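Local coordinates for inclusion membrane protein A (Chlamydia trachomatis, PDB 6E7E) that probably promotes the homotypic fusion of chlamydial inclusions in a SNARE-like manner, through the soluble helical domain that makes up this chain, at residues Leu28-Phe39 and Ile104-Arg115. The protein carries 2 engineered substitutions. Residues are numbered along the deposited sequence; the frame is centred on the assembly and turned at random.
Sequences LQKEFLHLSKEF and IRFLTPLAEEVR
The small methyl of A111 is the bump on which three side chains of helix 4-38 converge: E31 lays its carboxylate against it (CD to A111 CB, 3.4 Å), CZ of F32 approaches obliquely, and L35 CD2 closes in at 4.1 Å from A111 CB. The methyl fills the hollow between them, with the short axes of 28-38 and 110-115 10.4 Å apart at 22°. L107 CD1 presses on the F32 ring (3.7 Å to CZ), while L107 CD2 meets L28 CD1. L131 of helix 125-165 touches both F32 and L107, so these side chains belong to the core of an all-helical bundle, beside the interruption between helices 87-107 and 110-119. There E31, its CG turned opposite the backbone N (chi1 -169°) and its chain extended, brings its carboxylate to the interrupted backbone; three waters link its oxygens to L107 O, T108 O and the N-H groups of A111 and E112. V114 CG1 sits over one face of F39, near the rim. R115 stretches across L35 CD1, which lies over its guanidinium, and grips E38 side-on: NE reaches the syn lone pair of OE1, in the guanidinium plane, at 2.9 Å (174°), whereas NH2 meets OE2 at 3.0 Å, tilted from that plane and less straight.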
loop_
_atom_site.group_PDB
_atom_site.type_symbol
_atom_site.label_atom_id
_atom_site.label_comp_id
_atom_site.label_asym_id
_atom_site.label_seq_id
_atom_site.Cartn_x
_atom_site.Cartn_y
_atom_site.Cartn_z
ATOM N N LEU A 28 0.323 -9.744 -7.111
ATOM C CA LEU A 28 -0.645 -10.551 -6.340
ATOM C C LEU A 28 -2.071 -10.248 -6.784
ATOM O O LEU A 28 -2.881 -11.162 -6.872
ATOM C CB LEU A 28 -0.448 -10.309 -4.849
ATOM C CG LEU A 28 0.860 -10.870 -4.305
ATOM C CD1 LEU A 28 1.157 -10.315 -2.933
ATOM C CD2 LEU A 28 0.807 -12.371 -4.257
ATOM N N GLN A 29 -2.364 -8.992 -7.080
ATOM C CA GLN A 29 -3.695 -8.597 -7.575
ATOM C C GLN A 29 -4.022 -9.421 -8.821
ATOM O O GLN A 29 -5.124 -9.950 -8.953
ATOM C CB GLN A 29 -3.659 -7.104 -7.873
ATOM C CG GLN A 29 -5.008 -6.598 -8.276
ATOM C CD GLN A 29 -4.963 -5.234 -8.886
ATOM O OE1 GLN A 29 -3.974 -4.811 -9.483
ATOM N NE2 GLN A 29 -6.075 -4.550 -8.760
ATOM N N LYS A 30 -3.096 -9.458 -9.764
ATOM C CA LYS A 30 -3.320 -10.187 -11.024
ATOM C C LYS A 30 -3.472 -11.689 -10.752
ATOM O O LYS A 30 -4.309 -12.352 -11.375
ATOM C CB LYS A 30 -2.165 -9.923 -11.988
ATOM C CG LYS A 30 -2.344 -10.463 -13.393
ATOM C CD LYS A 30 -1.387 -9.846 -14.372
ATOM C CE LYS A 30 -0.014 -10.448 -14.230
ATOM N NZ LYS A 30 0.837 -10.088 -15.379
ATOM N N GLU A 31 -2.674 -12.206 -9.831
ATOM C CA GLU A 31 -2.760 -13.631 -9.473
ATOM C C GLU A 31 -4.158 -13.958 -8.939
ATOM O O GLU A 31 -4.725 -14.997 -9.291
ATOM C CB GLU A 31 -1.697 -13.962 -8.440
ATOM C CG GLU A 31 -1.517 -15.432 -8.203
ATOM C CD GLU A 31 -0.354 -15.800 -7.285
ATOM O OE1 GLU A 31 -0.033 -14.994 -6.377
ATOM O OE2 GLU A 31 0.215 -16.910 -7.426
ATOM N N PHE A 32 -4.716 -13.095 -8.097
ATOM C CA PHE A 32 -6.062 -13.350 -7.530
ATOM C C PHE A 32 -7.151 -13.095 -8.563
ATOM O O PHE A 32 -8.169 -13.781 -8.478
ATOM C CB PHE A 32 -6.257 -12.594 -6.214
ATOM C CG PHE A 32 -5.551 -13.322 -5.096
ATOM C CD1 PHE A 32 -6.106 -14.479 -4.574
ATOM C CD2 PHE A 32 -4.309 -12.936 -4.641
ATOM C CE1 PHE A 32 -5.434 -15.232 -3.628
ATOM C CE2 PHE A 32 -3.635 -13.693 -3.705
ATOM C CZ PHE A 32 -4.197 -14.836 -3.213
ATOM N N LEU A 33 -6.941 -12.233 -9.544
ATOM C CA LEU A 33 -7.905 -12.137 -10.657
ATOM C C LEU A 33 -7.948 -13.474 -11.397
ATOM O O LEU A 33 -9.015 -14.017 -11.664
ATOM C CB LEU A 33 -7.508 -11.022 -11.613
ATOM C CG LEU A 33 -8.435 -10.858 -12.808
ATOM C CD1 LEU A 33 -9.849 -10.521 -12.362
ATOM C CD2 LEU A 33 -7.891 -9.750 -13.689
ATOM N N HIS A 34 -6.787 -14.006 -11.737
ATOM C CA HIS A 34 -6.719 -15.344 -12.366
ATOM C C HIS A 34 -7.455 -16.368 -11.503
ATOM O O HIS A 34 -8.277 -17.112 -12.009
ATOM C CB HIS A 34 -5.270 -15.768 -12.574
ATOM C CG HIS A 34 -4.629 -15.270 -13.823
ATOM N ND1 HIS A 34 -3.952 -14.077 -14.034
ATOM C CD2 HIS A 34 -4.545 -15.940 -14.988
ATOM C CE1 HIS A 34 -3.488 -14.093 -15.283
ATOM N NE2 HIS A 34 -3.865 -15.198 -15.875
ATOM N N LEU A 35 -7.120 -16.433 -10.226
ATOM C CA LEU A 35 -7.679 -17.455 -9.323
ATOM C C LEU A 35 -9.197 -17.310 -9.268
ATOM O O LEU A 35 -9.915 -18.311 -9.246
ATOM C CB LEU A 35 -7.035 -17.341 -7.942
ATOM C CG LEU A 35 -7.150 -18.574 -7.059
ATOM C CD1 LEU A 35 -6.251 -19.680 -7.573
ATOM C CD2 LEU A 35 -6.770 -18.205 -5.625
ATOM N N SER A 36 -9.675 -16.083 -9.208
ATOM C CA SER A 36 -11.111 -15.810 -9.123
ATOM C C SER A 36 -11.835 -16.438 -10.321
ATOM O O SER A 36 -12.878 -17.059 -10.150
ATOM C CB SER A 36 -11.379 -14.341 -8.973
ATOM O OG SER A 36 -12.749 -14.129 -8.878
ATOM N N LYS A 37 -11.278 -16.279 -11.506
ATOM C CA LYS A 37 -11.928 -16.794 -12.725
ATOM C C LYS A 37 -11.751 -18.304 -12.815
ATOM O O LYS A 37 -12.689 -18.994 -13.196
ATOM C CB LYS A 37 -11.329 -16.122 -13.949
ATOM C CG LYS A 37 -11.531 -14.627 -13.978
ATOM C CD LYS A 37 -12.957 -14.194 -13.769
ATOM C CE LYS A 37 -13.155 -12.707 -13.914
ATOM N NZ LYS A 37 -14.442 -12.265 -13.346
ATOM N N GLU A 38 -10.589 -18.808 -12.460
ATOM C CA GLU A 38 -10.310 -20.256 -12.518
ATOM C C GLU A 38 -11.308 -21.018 -11.648
ATOM O O GLU A 38 -11.675 -22.121 -12.016
ATOM C CB GLU A 38 -8.898 -20.528 -12.013
ATOM C CG GLU A 38 -7.789 -20.149 -12.958
ATOM C CD GLU A 38 -6.444 -20.173 -12.259
ATOM O OE1 GLU A 38 -6.301 -21.025 -11.323
ATOM O OE2 GLU A 38 -5.547 -19.376 -12.660
ATOM N N PHE A 39 -11.673 -20.456 -10.504
ATOM C CA PHE A 39 -12.473 -21.140 -9.470
ATOM C C PHE A 39 -13.928 -20.695 -9.446
ATOM O O PHE A 39 -14.695 -21.177 -8.621
ATOM C CB PHE A 39 -11.798 -21.044 -8.109
ATOM C CG PHE A 39 -10.647 -22.002 -7.988
ATOM C CD1 PHE A 39 -9.373 -21.672 -8.423
ATOM C CD2 PHE A 39 -10.861 -23.271 -7.479
ATOM C CE1 PHE A 39 -8.345 -22.596 -8.382
ATOM C CE2 PHE A 39 -9.824 -24.181 -7.426
ATOM C CZ PHE A 39 -8.573 -23.847 -7.878
ATOM N N ILE A 104 2.339 -9.334 2.591
ATOM C CA ILE A 104 2.804 -9.901 1.295
ATOM C C ILE A 104 3.488 -11.234 1.548
ATOM O O ILE A 104 3.260 -12.184 0.811
ATOM C CB ILE A 104 3.739 -8.925 0.558
ATOM C CG1 ILE A 104 2.939 -7.741 0.030
ATOM C CG2 ILE A 104 4.514 -9.623 -0.557
ATOM C CD1 ILE A 104 3.819 -6.579 -0.374
ATOM N N ARG A 105 4.340 -11.296 2.547
ATOM C CA ARG A 105 5.066 -12.540 2.832
ATOM C C ARG A 105 4.057 -13.666 3.043
ATOM O O ARG A 105 4.251 -14.784 2.531
ATOM C CB ARG A 105 5.995 -12.348 4.028
ATOM C CG ARG A 105 6.961 -13.502 4.197
ATOM C CD ARG A 105 8.029 -13.250 5.230
ATOM N NE ARG A 105 7.476 -13.106 6.572
ATOM C CZ ARG A 105 7.219 -14.106 7.421
ATOM N NH1 ARG A 105 7.436 -15.363 7.075
ATOM N NH2 ARG A 105 6.735 -13.836 8.620
ATOM N N PHE A 106 3.023 -13.452 3.829
ATOM C CA PHE A 106 2.029 -14.513 4.110
ATOM C C PHE A 106 1.190 -14.837 2.888
ATOM O O PHE A 106 0.775 -15.975 2.676
ATOM C CB PHE A 106 0.987 -14.080 5.141
ATOM C CG PHE A 106 1.507 -13.529 6.446
ATOM C CD1 PHE A 106 2.643 -14.069 7.026
ATOM C CD2 PHE A 106 0.848 -12.496 7.112
ATOM C CE1 PHE A 106 3.121 -13.590 8.238
ATOM C CE2 PHE A 106 1.329 -12.011 8.320
ATOM C CZ PHE A 106 2.468 -12.557 8.880
ATOM N N LEU A 107 0.861 -13.835 2.093
ATOM C CA LEU A 107 -0.059 -14.032 0.962
ATOM C C LEU A 107 0.657 -14.714 -0.197
ATOM O O LEU A 107 -0.016 -15.390 -0.972
ATOM C CB LEU A 107 -0.590 -12.668 0.549
ATOM C CG LEU A 107 -1.701 -12.664 -0.490
ATOM C CD1 LEU A 107 -2.911 -13.478 -0.043
ATOM C CD2 LEU A 107 -2.122 -11.232 -0.761
ATOM N N THR A 108 1.952 -14.490 -0.349
ATOM C CA THR A 108 2.665 -14.884 -1.587
ATOM C C THR A 108 2.424 -16.332 -1.994
ATOM O O THR A 108 2.153 -16.564 -3.162
ATOM C CB THR A 108 4.146 -14.559 -1.445
ATOM O OG1 THR A 108 4.324 -13.144 -1.462
ATOM C CG2 THR A 108 4.961 -15.095 -2.592
ATOM N N PRO A 109 2.501 -17.329 -1.096
ATOM C CA PRO A 109 2.344 -18.703 -1.571
ATOM C C PRO A 109 0.897 -19.161 -1.741
ATOM O O PRO A 109 0.689 -20.286 -2.190
ATOM C CB PRO A 109 2.995 -19.550 -0.481
ATOM C CG PRO A 109 3.208 -18.677 0.691
ATOM C CD PRO A 109 2.954 -17.245 0.293
ATOM N N LEU A 110 -0.076 -18.387 -1.315
ATOM C CA LEU A 110 -1.411 -18.988 -1.109
ATOM C C LEU A 110 -2.183 -19.280 -2.395
ATOM O O LEU A 110 -2.866 -20.300 -2.425
ATOM C CB LEU A 110 -2.212 -18.088 -0.176
ATOM C CG LEU A 110 -1.617 -17.985 1.235
ATOM C CD1 LEU A 110 -2.546 -17.148 2.092
ATOM C CD2 LEU A 110 -1.287 -19.317 1.899
ATOM N N ALA A 111 -2.059 -18.511 -3.456
ATOM C CA ALA A 111 -2.809 -18.826 -4.682
ATOM C C ALA A 111 -2.318 -20.167 -5.239
ATOM O O ALA A 111 -3.124 -21.016 -5.635
ATOM C CB ALA A 111 -2.660 -17.727 -5.703
ATOM N N GLU A 112 -1.029 -20.328 -5.443
ATOM C CA GLU A 112 -0.523 -21.630 -5.950
ATOM C C GLU A 112 -0.752 -22.707 -4.886
ATOM O O GLU A 112 -1.000 -23.858 -5.268
ATOM C CB GLU A 112 0.960 -21.536 -6.315
ATOM C CG GLU A 112 1.257 -20.596 -7.474
ATOM C CD GLU A 112 0.775 -21.144 -8.804
ATOM O OE1 GLU A 112 0.919 -22.363 -9.034
ATOM O OE2 GLU A 112 0.252 -20.356 -9.619
ATOM N N GLU A 113 -0.814 -22.520 -3.625
ATOM C CA GLU A 113 -1.178 -23.578 -2.671
ATOM C C GLU A 113 -2.633 -23.995 -2.894
ATOM O O GLU A 113 -2.925 -25.192 -2.875
ATOM C CB GLU A 113 -0.885 -23.184 -1.238
ATOM C CG GLU A 113 -1.255 -24.262 -0.237
ATOM C CD GLU A 113 -0.536 -25.599 -0.323
ATOM O OE1 GLU A 113 0.404 -25.739 -1.141
ATOM O OE2 GLU A 113 -0.899 -26.497 0.463
ATOM N N VAL A 114 -3.550 -23.064 -3.107
ATOM C CA VAL A 114 -4.949 -23.411 -3.420
ATOM C C VAL A 114 -4.992 -24.248 -4.687
ATOM O O VAL A 114 -5.719 -25.246 -4.730
ATOM C CB VAL A 114 -5.774 -22.136 -3.596
ATOM C CG1 VAL A 114 -7.059 -22.385 -4.343
ATOM C CG2 VAL A 114 -6.034 -21.486 -2.259
ATOM N N ARG A 115 -4.262 -23.838 -5.715
ATOM C CA ARG A 115 -4.275 -24.625 -6.981
ATOM C C ARG A 115 -3.758 -26.052 -6.729
ATOM O O ARG A 115 -4.365 -27.000 -7.242
ATOM C CB ARG A 115 -3.487 -23.933 -8.088
ATOM C CG ARG A 115 -4.117 -22.621 -8.538
ATOM C CD ARG A 115 -3.185 -22.058 -9.582
ATOM N NE ARG A 115 -3.682 -20.802 -10.086
ATOM C CZ ARG A 115 -3.053 -19.650 -10.036
ATOM N NH1 ARG A 115 -1.858 -19.551 -9.479
ATOM N NH2 ARG A 115 -3.666 -18.567 -10.480
HETATM O O HOH W 1 -0.801 -15.915 -3.659
HETATM O O HOH W 2 1.113 -18.299 -5.097
HETATM O O HOH W 3 2.553 -14.917 -5.446
#